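Local coordinates for uncharacterized protein lp_2219 (Lactobacillus plantarum, PDB 3HFQ) that is of unknown function but has a seven-bladed beta-propeller fold of the lactonase family, so it may act on a lactone or related sugar derivative, at residues Val266-Ala271 with Thr276-Ile281; Val229-Ala234 with Asn240-Ile245; Gly251-Val256 with Tyr313-Thr318; Asn262-Phe267 with Gly320-Leu325; Val301-Asn304 with Asn309-Leu312. The protein carries 1 engineered substitution. All coordinates share one frame; numbering follows the deposited sequence.

Interaction 1: residues Val266-Ala271 with Thr276-Ile281; sequences VFAVTA and TLIQQI
One face of the F267 ring is covered by L277. CD1 of L277 lies 3.9 Å from the centroid of the F267 ring, 19° off the normal, as a CH-pi contact displaced toward the rim. N of L277 comes within 3.5 Å of CD2 of F267, on the same side of the ring. V229 and K230 of the preceding blade also touch this ring. F267 has CG beside its own backbone N (chi1 -63°), and the ring leans over the neighbouring strand.

The backbone below is an antiparallel hairpin with a classic beta bulge. I278 and Q279 both face V266. O of V266 takes a straight bond from N of I278 at 2.8 Å (175°). It takes only a weak one from N of Q279. N of V266 donates to O of Q279 at 2.7 Å. Beyond the bulge, A268 and T276 pair through two backbone bonds, and a bound water joins O of A268 to the hydroxyls of T270 and T276.

On the other face of the sheet, CG1 of V266 packs on CG1 of I278 at 3.9 Å. V266 and Q279 lie side by side, while OE1 of Q279 accepts from N of L322 in the next blade. The chemistry is thus split: apolar contacts on both faces and bulged backbone bonds hold the part away from the turn, while water-bridged hydroxyls lie toward the turn.

Interaction 2: residues Val229-Ala234 with Asn240-Ile245; sequences VKTIPA and NGAAAI
OG1 of T231, which faces CB of A242 at 4.3 Å, has two further partners. It is hydrogen-bonded to ND2 of N258 and makes a weak bond to O of S209. Its torsion puts OG1 between the backbone N and the carbonyl carbon (chi1 67°). This turns the hydroxyl toward the segment 240-245 while CG2 lies beside the backbone N.

The more extensive touch is between I232 and N240, whose side chains come from opposite directions. CG2 of I232 lies 3.8 Å from CG of N240. CD1 of I232 reaches CB of N240 at 3.9 Å. The amide of N240 therefore rests against two apolar branches of one residue. With an alanine at N240 the amide goes, and CG2 of I232 would probably lose its cover, opening a gap between loop and strand, although CB would still meet CD1.

The contact lies where one blade of the propeller passes into the next. Segment 229-234 runs off strand 222-230, the last strand of its sheet. Segment 240-245 leads into strand 241-247, the first strand of the following sheet, which in a propeller lies nearest the central channel. Contact here is by side chains, and backbones stay apart: CA of T231 is 7.4 Å from CA of A242. R259 takes the carbonyl oxygens of G241 and A242, and Y261 packs against I232.

Interaction 3: residues Gly251-Val256 with Tyr313-Thr318; sequences GHFLYV and YARDLT
Y255 and R315 form the tight part of this contact. NE of R315 donates to OH of Y255 at 2.7 Å, with an N-H...O angle of 153°. The hydroxyl lies at the edge of the guanidinium, slightly tilted from its plane, and the ring and guanidinium planes are 64° apart. The arginine chain runs fully extended, with CG opposite the backbone N (chi1 169°), and this carries NE across to the strand of the preceding blade. OH of Y255 in turn bonds to O of G320, and NH1 of R315 bonds to O of E297. The buried hydroxyl thus has two partners, and the guanidinium is held through both NE and NH1.

F253 meets the same arginine more loosely. Its CD2 is 3.6 Å from NH2 of R315, and the side chains cross obliquely. At the far edge of the F253 ring, near its plane, CZ comes to 3.5 Å from O of T318. This side is more open to solvent, since D316 and T318 lie exposed. Their turn is ordered from within: OD1 of D316 accepts from N of T318 at 2.8 Å, which makes an Asx turn, and also from OG1 of T318.

The arrangement joins adjacent blades of a seven-bladed propeller. The second strand of one sheet, 253-259, meets the third strand of the next, 309-315.

Interaction 4: residues Asn262-Phe267 with Gly320-Leu325; sequences NTLAVF and GKLSLL
L264 and L322 meet with their side chains crossed at about a right angle. CD1 of L264 touches CD1 of L322 at 3.9 Å. In both leucines CG stands beside the backbone N and CD1 lies anti to CA (chi2 -165° in L264 and 173° in L322). The far methyl of each therefore makes the contact.

This is the packing of two neighbouring blades of the beta-propeller. Strand 263-269 is the third of its sheet, and strand 322-330 is the outermost of the sheet that follows. The strands do not pair through their backbones, and the nearest CA atoms, of V266 and K321, are 7.1 Å apart. The interface is apolar and buried.

V266 flanks the leucine pair with CG2. This atom lies 4.3 Å from CD1 of L322, so one methyl of L322 serves both L264 and V266. The other branch of V266 points to the turn before strand 322-330, where G320 sits. G320 has a positive phi (77°), and a beta carbon there would point toward V266.

Neighbouring residues complete the layer. L264 also packs on Y313, L322 on R315, and V266 on Y255. At the turn itself, CG1 of V266 rests 3.8 Å from O of G320.

Interaction 5: residues Val301-Asn304 with Asn309-Leu312; sequences VVVN and NATL
O of N309 accepts two bonds from N304. N of N304 donates to O of N309 at 2.8 Å. ND2 of N304 adds a longer bond to O of N309 at 3.3 Å, coming from above the carbonyl plane. CG of N304 stands beside its own backbone N (chi1 -63°), which brings ND2 back to this same oxygen. The two amide planes are turned 73° apart.

Further along the hairpin, V302 and T311 pair through two backbone bonds, and their side chains lie side by side. On the other face, CG2 of V301 meets CD1 of L312 at 3.7 Å and CG1 of V303 meets CB of A310.

In the second shell, OG1 of T283 holds OD1 of N304, and O of T283 holds OG1 of T311. OD1 of N309 bonds to OG1 of T307, and ND2 of N309 to OD1 of D328. A leucine in place of N304 would probably leave T283 OG1 without this partner and cost the N309 carbonyl its second donor.

V301 and V303 pair inward with strand 290-293, and A310 and L312 outward with strand 322-330. V301, A310 and L312 pack on L30 of strand 29-38, in the adjoining blade.

Along the chain, interaction 2 comes first. It closes a short loop where strand 222-230 hands over to strand 241-247, before any other contact opens. Interaction 3 opens at 251 and closes at 318. Interaction 4 opens at 262 and closes at 325, so the two cross. Both tie the blade that begins with strand 241-247 to the one that begins with strand 290-293. Interaction 1 starts from the same strand as interaction 4 and closes a hairpin within the span of interaction 3. Interaction 5 is a second hairpin, lying within the spans of both 3 and 4. Interactions 1 and 2 touch across the junction of two blades.

Interaction 1: residues Val266-Ala271 with Thr276-Ile281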
# COMPACT_ATOMS: atom_id res chain seq x y z
N VAL A 266 -11.91 -5.07 10.75
CA VAL A 266 -12.16 -3.68 11.12
C VAL A 266 -11.92 -3.46 12.61
O VAL A 266 -12.41 -4.22 13.45
CB VAL A 266 -13.62 -3.30 10.81
CG1 VAL A 266 -13.82 -1.81 11.01
CG2 VAL A 266 -13.97 -3.72 9.38
N PHE A 267 -11.17 -2.41 12.92
CA PHE A 267 -10.86 -2.07 14.30
C PHE A 267 -11.29 -0.65 14.64
O PHE A 267 -11.17 0.26 13.82
CB PHE A 267 -9.35 -2.15 14.57
CG PHE A 267 -8.76 -3.52 14.41
CD1 PHE A 267 -8.46 -4.02 13.15
CD2 PHE A 267 -8.49 -4.30 15.53
CE1 PHE A 267 -7.89 -5.28 13.00
CE2 PHE A 267 -7.92 -5.56 15.40
CZ PHE A 267 -7.62 -6.05 14.13
N ALA A 268 -11.81 -0.47 15.85
CA ALA A 268 -12.20 0.84 16.31
C ALA A 268 -10.96 1.39 17.02
O ALA A 268 -10.35 0.68 17.83
CB ALA A 268 -13.36 0.73 17.30
N VAL A 269 -10.57 2.61 16.69
CA VAL A 269 -9.41 3.23 17.31
C VAL A 269 -9.91 4.07 18.48
O VAL A 269 -10.74 4.96 18.29
CB VAL A 269 -8.65 4.17 16.34
CG1 VAL A 269 -7.42 4.73 17.03
CG2 VAL A 269 -8.27 3.43 15.07
N THR A 270 -9.41 3.79 19.67
CA THR A 270 -9.84 4.55 20.83
C THR A 270 -8.67 5.29 21.46
O THR A 270 -7.69 5.59 20.78
CB THR A 270 -10.53 3.63 21.87
OG1 THR A 270 -9.66 2.55 22.23
CG2 THR A 270 -11.82 3.05 21.26
N ALA A 271 -8.77 5.59 22.75
CA ALA A 271 -7.74 6.33 23.46
C ALA A 271 -6.31 5.81 23.30
O ALA A 271 -6.05 4.61 23.32
CB ALA A 271 -8.09 6.40 24.95
N THR A 276 -9.61 -2.12 18.85
CA THR A 276 -10.63 -3.09 19.23
C THR A 276 -11.25 -3.68 17.97
O THR A 276 -11.83 -2.95 17.17
CB THR A 276 -11.76 -2.45 20.06
OG1 THR A 276 -11.23 -1.98 21.31
CG2 THR A 276 -12.87 -3.46 20.33
N LEU A 277 -11.12 -4.99 17.79
CA LEU A 277 -11.68 -5.66 16.61
C LEU A 277 -13.20 -5.63 16.68
O LEU A 277 -13.78 -6.10 17.66
CB LEU A 277 -11.20 -7.12 16.55
CG LEU A 277 -11.70 -7.94 15.36
CD1 LEU A 277 -11.03 -7.44 14.09
CD2 LEU A 277 -11.38 -9.41 15.58
N ILE A 278 -13.84 -5.10 15.66
CA ILE A 278 -15.30 -5.04 15.66
C ILE A 278 -15.95 -5.79 14.50
O ILE A 278 -17.16 -5.99 14.50
CB ILE A 278 -15.81 -3.57 15.66
CG1 ILE A 278 -15.37 -2.86 14.38
CG2 ILE A 278 -15.29 -2.83 16.88
CD1 ILE A 278 -16.06 -1.53 14.16
N GLN A 279 -15.15 -6.21 13.52
CA GLN A 279 -15.70 -6.95 12.39
C GLN A 279 -14.66 -7.67 11.52
O GLN A 279 -13.54 -7.20 11.34
CB GLN A 279 -16.54 -6.02 11.50
CG GLN A 279 -17.07 -6.69 10.22
CD GLN A 279 -17.91 -5.77 9.35
OE1 GLN A 279 -17.61 -4.58 9.20
NE2 GLN A 279 -18.96 -6.32 8.74
N GLN A 280 -15.06 -8.83 11.01
CA GLN A 280 -14.26 -9.65 10.11
C GLN A 280 -15.23 -9.95 8.97
O GLN A 280 -16.25 -10.59 9.18
CB GLN A 280 -13.84 -10.97 10.77
CG GLN A 280 -12.71 -10.87 11.79
CD GLN A 280 -11.33 -10.83 11.15
OE1 GLN A 280 -10.31 -10.87 11.85
NE2 GLN A 280 -11.29 -10.74 9.82
N ILE A 281 -14.92 -9.47 7.76
CA ILE A 281 -15.81 -9.69 6.63
C ILE A 281 -15.06 -10.24 5.42
O ILE A 281 -14.02 -9.71 5.02
CB ILE A 281 -16.56 -8.39 6.26
CG1 ILE A 281 -17.57 -8.66 5.13
CG2 ILE A 281 -15.57 -7.30 5.87
CD1 ILE A 281 -18.57 -7.54 4.93
O HOH W 1 -9.85 0.35 20.69

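Interaction 2: residues Val229-Ala234 with Asn240-Ile245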
# COMPACT_ATOMS: atom_id res chain seq x y z
N VAL A 229 -2.23 -6.31 18.44
CA VAL A 229 -3.48 -7.07 18.35
C VAL A 229 -3.39 -8.03 17.17
O VAL A 229 -2.61 -7.80 16.25
CB VAL A 229 -4.71 -6.14 18.15
CG1 VAL A 229 -4.93 -5.29 19.39
CG2 VAL A 229 -4.50 -5.25 16.92
N LYS A 230 -4.18 -9.10 17.19
CA LYS A 230 -4.18 -10.07 16.09
C LYS A 230 -5.18 -9.63 15.03
O LYS A 230 -6.17 -8.97 15.35
CB LYS A 230 -4.53 -11.48 16.60
CG LYS A 230 -3.53 -12.02 17.62
CD LYS A 230 -3.84 -13.45 18.06
CE LYS A 230 -3.43 -14.47 17.01
NZ LYS A 230 -3.58 -15.87 17.50
N THR A 231 -4.93 -10.00 13.78
CA THR A 231 -5.82 -9.61 12.69
C THR A 231 -6.74 -10.74 12.25
O THR A 231 -7.56 -10.56 11.36
CB THR A 231 -5.02 -9.10 11.47
OG1 THR A 231 -4.28 -10.18 10.89
CG2 THR A 231 -4.05 -7.99 11.89
N ILE A 232 -6.59 -11.90 12.89
CA ILE A 232 -7.41 -13.08 12.57
C ILE A 232 -7.73 -13.84 13.86
O ILE A 232 -7.15 -13.56 14.91
CB ILE A 232 -6.68 -14.05 11.62
CG1 ILE A 232 -5.31 -14.43 12.20
CG2 ILE A 232 -6.54 -13.42 10.24
CD1 ILE A 232 -4.59 -15.51 11.42
N PRO A 233 -8.68 -14.79 13.80
CA PRO A 233 -9.04 -15.57 14.99
C PRO A 233 -7.84 -16.24 15.63
O PRO A 233 -6.90 -16.64 14.94
CB PRO A 233 -10.05 -16.58 14.44
CG PRO A 233 -10.73 -15.80 13.36
CD PRO A 233 -9.55 -15.14 12.67
N ALA A 234 -7.87 -16.37 16.95
CA ALA A 234 -6.78 -16.98 17.68
C ALA A 234 -6.56 -18.44 17.29
O ALA A 234 -5.44 -18.95 17.39
CB ALA A 234 -7.04 -16.87 19.18
N ASN A 240 -1.64 -17.27 6.65
CA ASN A 240 -2.26 -15.96 6.59
C ASN A 240 -1.18 -14.90 6.58
O ASN A 240 -0.24 -14.95 7.37
CB ASN A 240 -3.19 -15.68 7.77
CG ASN A 240 -4.02 -14.41 7.55
OD1 ASN A 240 -4.99 -14.42 6.80
ND2 ASN A 240 -3.61 -13.32 8.18
N GLY A 241 -1.33 -13.96 5.66
CA GLY A 241 -0.38 -12.87 5.57
C GLY A 241 -1.16 -11.57 5.49
O GLY A 241 -1.88 -11.34 4.52
N ALA A 242 -1.05 -10.73 6.51
CA ALA A 242 -1.76 -9.45 6.49
C ALA A 242 -1.13 -8.65 5.35
O ALA A 242 0.04 -8.87 5.02
CB ALA A 242 -1.59 -8.73 7.82
N ALA A 243 -1.88 -7.74 4.75
CA ALA A 243 -1.34 -6.97 3.63
C ALA A 243 -1.49 -5.46 3.72
O ALA A 243 -0.59 -4.76 4.19
CB ALA A 243 -1.95 -7.48 2.31
N ALA A 244 -2.62 -4.95 3.25
CA ALA A 244 -2.88 -3.52 3.25
C ALA A 244 -3.51 -3.04 4.55
O ALA A 244 -4.19 -3.81 5.24
CB ALA A 244 -3.78 -3.15 2.08
N ILE A 245 -3.28 -1.78 4.89
CA ILE A 245 -3.83 -1.20 6.10
C ILE A 245 -4.27 0.23 5.81
O ILE A 245 -3.53 1.01 5.22
CB ILE A 245 -2.79 -1.26 7.26
CG1 ILE A 245 -3.42 -0.75 8.56
CG2 ILE A 245 -1.55 -0.46 6.90
CD1 ILE A 245 -2.61 -1.11 9.80

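Interaction 3: residues Gly251-Val256 with Tyr313-Thr318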
# COMPACT_ATOMS: atom_id res chain seq x y z
N GLY A 251 -10.00 9.18 11.54
CA GLY A 251 -9.09 8.44 12.40
C GLY A 251 -9.75 7.49 13.39
O GLY A 251 -9.08 6.95 14.27
N HIS A 252 -11.05 7.26 13.24
CA HIS A 252 -11.79 6.39 14.16
C HIS A 252 -11.78 4.90 13.83
O HIS A 252 -11.99 4.07 14.72
CB HIS A 252 -13.24 6.86 14.24
CG HIS A 252 -13.40 8.21 14.85
ND1 HIS A 252 -14.33 9.13 14.40
CD2 HIS A 252 -12.77 8.81 15.89
CE1 HIS A 252 -14.26 10.22 15.13
NE2 HIS A 252 -13.31 10.05 16.05
N PHE A 253 -11.55 4.55 12.57
CA PHE A 253 -11.56 3.15 12.19
C PHE A 253 -10.36 2.70 11.36
O PHE A 253 -9.97 3.37 10.41
CB PHE A 253 -12.86 2.85 11.45
CG PHE A 253 -14.09 3.05 12.30
CD1 PHE A 253 -14.44 2.11 13.26
CD2 PHE A 253 -14.84 4.21 12.18
CE1 PHE A 253 -15.54 2.33 14.10
CE2 PHE A 253 -15.94 4.44 13.02
CZ PHE A 253 -16.29 3.49 13.97
N LEU A 254 -9.80 1.56 11.75
CA LEU A 254 -8.64 0.99 11.08
C LEU A 254 -9.06 -0.28 10.34
O LEU A 254 -9.85 -1.08 10.85
CB LEU A 254 -7.55 0.65 12.10
CG LEU A 254 -6.18 0.19 11.58
CD1 LEU A 254 -5.45 1.37 10.95
CD2 LEU A 254 -5.36 -0.36 12.74
N TYR A 255 -8.54 -0.47 9.13
CA TYR A 255 -8.87 -1.64 8.33
C TYR A 255 -7.61 -2.35 7.86
O TYR A 255 -6.60 -1.71 7.56
CB TYR A 255 -9.71 -1.22 7.11
CG TYR A 255 -10.99 -0.47 7.46
CD1 TYR A 255 -10.95 0.86 7.88
CD2 TYR A 255 -12.23 -1.11 7.41
CE1 TYR A 255 -12.11 1.53 8.26
CE2 TYR A 255 -13.40 -0.45 7.79
CZ TYR A 255 -13.33 0.87 8.21
OH TYR A 255 -14.47 1.52 8.64
N VAL A 256 -7.65 -3.68 7.82
CA VAL A 256 -6.50 -4.45 7.35
C VAL A 256 -7.00 -5.66 6.56
O VAL A 256 -8.04 -6.23 6.89
CB VAL A 256 -5.60 -4.92 8.52
CG1 VAL A 256 -6.35 -5.90 9.42
CG2 VAL A 256 -4.33 -5.56 7.98
N TYR A 313 -18.10 -2.79 -1.04
CA TYR A 313 -18.81 -2.77 0.23
C TYR A 313 -19.36 -1.39 0.49
O TYR A 313 -18.83 -0.39 0.01
CB TYR A 313 -17.90 -3.06 1.43
CG TYR A 313 -17.13 -4.33 1.41
CD1 TYR A 313 -15.81 -4.36 0.96
CD2 TYR A 313 -17.68 -5.51 1.92
CE1 TYR A 313 -15.06 -5.52 1.01
CE2 TYR A 313 -16.94 -6.68 1.97
CZ TYR A 313 -15.62 -6.68 1.52
OH TYR A 313 -14.86 -7.82 1.60
N ALA A 314 -20.42 -1.34 1.29
CA ALA A 314 -20.99 -0.08 1.71
C ALA A 314 -20.34 0.04 3.08
O ALA A 314 -20.12 -0.97 3.75
CB ALA A 314 -22.50 -0.19 1.85
N ARG A 315 -20.02 1.25 3.50
CA ARG A 315 -19.40 1.47 4.80
C ARG A 315 -20.21 2.48 5.60
O ARG A 315 -20.47 3.58 5.13
CB ARG A 315 -17.97 1.99 4.63
CG ARG A 315 -17.33 2.48 5.93
CD ARG A 315 -15.90 3.00 5.72
NE ARG A 315 -15.31 3.44 6.98
CZ ARG A 315 -15.48 4.65 7.51
NH1 ARG A 315 -16.22 5.56 6.89
NH2 ARG A 315 -14.92 4.93 8.68
N ASP A 316 -20.61 2.11 6.82
CA ASP A 316 -21.37 3.00 7.68
C ASP A 316 -20.41 4.07 8.21
O ASP A 316 -19.37 3.74 8.78
CB ASP A 316 -21.99 2.22 8.85
CG ASP A 316 -22.95 3.06 9.67
OD1 ASP A 316 -22.50 4.01 10.35
OD2 ASP A 316 -24.16 2.78 9.63
N LEU A 317 -20.76 5.33 8.00
CA LEU A 317 -19.92 6.45 8.41
C LEU A 317 -19.73 6.63 9.92
O LEU A 317 -18.73 7.20 10.36
CB LEU A 317 -20.47 7.75 7.82
CG LEU A 317 -20.66 7.81 6.30
CD1 LEU A 317 -21.17 9.20 5.91
CD2 LEU A 317 -19.35 7.51 5.60
N THR A 318 -20.68 6.15 10.71
CA THR A 318 -20.57 6.31 12.16
C THR A 318 -20.07 5.06 12.87
O THR A 318 -19.31 5.16 13.83
CB THR A 318 -21.93 6.74 12.77
OG1 THR A 318 -22.89 5.68 12.62
CG2 THR A 318 -22.46 7.98 12.06

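Interaction 4: residues Asn262-Phe267 with Gly320-Leu325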
# COMPACT_ATOMS: atom_id res chain seq x y z
N ASN A 262 -8.68 -14.52 4.13
CA ASN A 262 -9.40 -13.72 3.14
C ASN A 262 -10.52 -12.84 3.66
O ASN A 262 -11.69 -13.00 3.28
CB ASN A 262 -9.93 -14.64 2.02
CG ASN A 262 -8.82 -15.39 1.31
OD1 ASN A 262 -7.70 -14.89 1.18
ND2 ASN A 262 -9.13 -16.59 0.83
N THR A 263 -10.17 -11.88 4.50
CA THR A 263 -11.15 -10.95 5.05
C THR A 263 -10.54 -9.58 5.22
O THR A 263 -9.34 -9.38 5.01
CB THR A 263 -11.58 -11.35 6.48
OG1 THR A 263 -10.44 -11.25 7.34
CG2 THR A 263 -12.12 -12.77 6.52
N LEU A 264 -11.39 -8.64 5.60
CA LEU A 264 -10.96 -7.30 5.94
C LEU A 264 -11.35 -7.29 7.40
O LEU A 264 -12.48 -7.65 7.75
CB LEU A 264 -11.75 -6.22 5.19
CG LEU A 264 -11.53 -6.03 3.68
CD1 LEU A 264 -12.14 -4.70 3.27
CD2 LEU A 264 -10.04 -6.05 3.36
N ALA A 265 -10.41 -6.94 8.28
CA ALA A 265 -10.70 -6.88 9.70
C ALA A 265 -10.84 -5.41 10.04
O ALA A 265 -10.00 -4.60 9.66
CB ALA A 265 -9.58 -7.52 10.50
N VAL A 266 -11.91 -5.07 10.75
CA VAL A 266 -12.16 -3.68 11.12
C VAL A 266 -11.92 -3.46 12.61
O VAL A 266 -12.41 -4.22 13.45
CB VAL A 266 -13.62 -3.30 10.81
CG1 VAL A 266 -13.82 -1.81 11.01
CG2 VAL A 266 -13.97 -3.72 9.38
N PHE A 267 -11.17 -2.41 12.92
CA PHE A 267 -10.86 -2.07 14.30
C PHE A 267 -11.29 -0.65 14.64
O PHE A 267 -11.17 0.26 13.82
CB PHE A 267 -9.35 -2.15 14.57
CG PHE A 267 -8.76 -3.52 14.41
CD1 PHE A 267 -8.46 -4.02 13.15
CD2 PHE A 267 -8.49 -4.30 15.53
CE1 PHE A 267 -7.89 -5.28 13.00
CE2 PHE A 267 -7.92 -5.56 15.40
CZ PHE A 267 -7.62 -6.05 14.13
N GLY A 320 -18.47 2.46 11.17
CA GLY A 320 -17.29 1.97 10.48
C GLY A 320 -17.42 0.57 9.91
O GLY A 320 -16.52 0.10 9.21
N LYS A 321 -18.53 -0.10 10.19
CA LYS A 321 -18.72 -1.46 9.70
C LYS A 321 -19.05 -1.54 8.21
O LYS A 321 -19.55 -0.59 7.61
CB LYS A 321 -19.77 -2.19 10.54
CG LYS A 321 -19.31 -2.40 11.98
CD LYS A 321 -20.24 -3.31 12.76
CE LYS A 321 -19.68 -3.58 14.16
NZ LYS A 321 -20.55 -4.49 14.95
N LEU A 322 -18.78 -2.71 7.63
CA LEU A 322 -19.01 -2.92 6.20
C LEU A 322 -20.09 -3.96 5.90
O LEU A 322 -20.40 -4.82 6.73
CB LEU A 322 -17.70 -3.37 5.55
CG LEU A 322 -16.43 -2.57 5.90
CD1 LEU A 322 -15.21 -3.26 5.28
CD2 LEU A 322 -16.55 -1.14 5.41
N SER A 323 -20.65 -3.87 4.70
CA SER A 323 -21.66 -4.82 4.25
C SER A 323 -21.52 -4.97 2.74
O SER A 323 -21.34 -3.99 2.02
CB SER A 323 -23.08 -4.36 4.63
OG SER A 323 -23.44 -3.17 3.94
N LEU A 324 -21.58 -6.21 2.28
CA LEU A 324 -21.44 -6.52 0.86
C LEU A 324 -22.48 -5.87 -0.05
O LEU A 324 -23.67 -5.85 0.26
CB LEU A 324 -21.49 -8.04 0.67
CG LEU A 324 -21.35 -8.59 -0.76
CD1 LEU A 324 -20.00 -8.18 -1.33
CD2 LEU A 324 -21.49 -10.10 -0.74
N LEU A 325 -22.02 -5.33 -1.17
CA LEU A 325 -22.90 -4.71 -2.16
C LEU A 325 -22.79 -5.46 -3.48
O LEU A 325 -23.79 -5.80 -4.10
CB LEU A 325 -22.53 -3.24 -2.38
CG LEU A 325 -23.00 -2.23 -1.33
CD1 LEU A 325 -22.49 -0.84 -1.71
CD2 LEU A 325 -24.53 -2.23 -1.24

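Interaction 5: residues Val301-Asn304 with Asn309-Leu312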
# COMPACT_ATOMS: atom_id res chain seq x y z
N VAL A 301 -13.47 -0.74 -1.59
CA VAL A 301 -13.27 -1.63 -2.72
C VAL A 301 -12.02 -2.45 -2.44
O VAL A 301 -10.99 -1.91 -2.05
CB VAL A 301 -13.06 -0.85 -4.04
CG1 VAL A 301 -12.61 -1.79 -5.16
CG2 VAL A 301 -14.36 -0.17 -4.44
N VAL A 302 -12.13 -3.77 -2.60
CA VAL A 302 -11.01 -4.66 -2.36
C VAL A 302 -10.81 -5.50 -3.62
O VAL A 302 -11.77 -5.79 -4.33
CB VAL A 302 -11.27 -5.62 -1.17
CG1 VAL A 302 -12.52 -6.44 -1.42
CG2 VAL A 302 -10.07 -6.55 -0.95
N VAL A 303 -9.56 -5.87 -3.90
CA VAL A 303 -9.28 -6.72 -5.06
C VAL A 303 -8.63 -7.99 -4.56
O VAL A 303 -7.81 -7.97 -3.65
CB VAL A 303 -8.33 -6.05 -6.09
CG1 VAL A 303 -9.05 -4.90 -6.77
CG2 VAL A 303 -7.06 -5.56 -5.41
N ASN A 304 -9.01 -9.11 -5.17
CA ASN A 304 -8.46 -10.42 -4.81
C ASN A 304 -7.54 -10.89 -5.92
O ASN A 304 -7.95 -11.08 -7.06
CB ASN A 304 -9.60 -11.41 -4.60
CG ASN A 304 -10.50 -11.02 -3.45
OD1 ASN A 304 -10.12 -11.14 -2.29
ND2 ASN A 304 -11.70 -10.53 -3.77
N ASN A 309 -11.00 -11.04 -8.99
CA ASN A 309 -12.24 -10.31 -8.77
C ASN A 309 -12.13 -9.22 -7.72
O ASN A 309 -11.32 -9.30 -6.81
CB ASN A 309 -13.39 -11.27 -8.41
CG ASN A 309 -12.98 -12.35 -7.42
OD1 ASN A 309 -11.91 -12.30 -6.82
ND2 ASN A 309 -13.86 -13.34 -7.25
N ALA A 310 -12.96 -8.20 -7.88
CA ALA A 310 -12.99 -7.08 -6.95
C ALA A 310 -14.34 -7.13 -6.25
O ALA A 310 -15.31 -7.67 -6.79
CB ALA A 310 -12.83 -5.77 -7.71
N THR A 311 -14.40 -6.58 -5.05
CA THR A 311 -15.62 -6.58 -4.26
C THR A 311 -15.92 -5.18 -3.74
O THR A 311 -15.01 -4.46 -3.32
CB THR A 311 -15.50 -7.55 -3.06
OG1 THR A 311 -15.16 -8.85 -3.54
CG2 THR A 311 -16.80 -7.62 -2.28
N LEU A 312 -17.19 -4.80 -3.78
CA LEU A 312 -17.62 -3.49 -3.31
C LEU A 312 -18.43 -3.62 -2.03
O LEU A 312 -19.35 -4.44 -1.95
CB LEU A 312 -18.48 -2.80 -4.38
CG LEU A 312 -19.12 -1.47 -3.95
CD1 LEU A 312 -18.04 -0.41 -3.78
CD2 LEU A 312 -20.13 -1.01 -4.98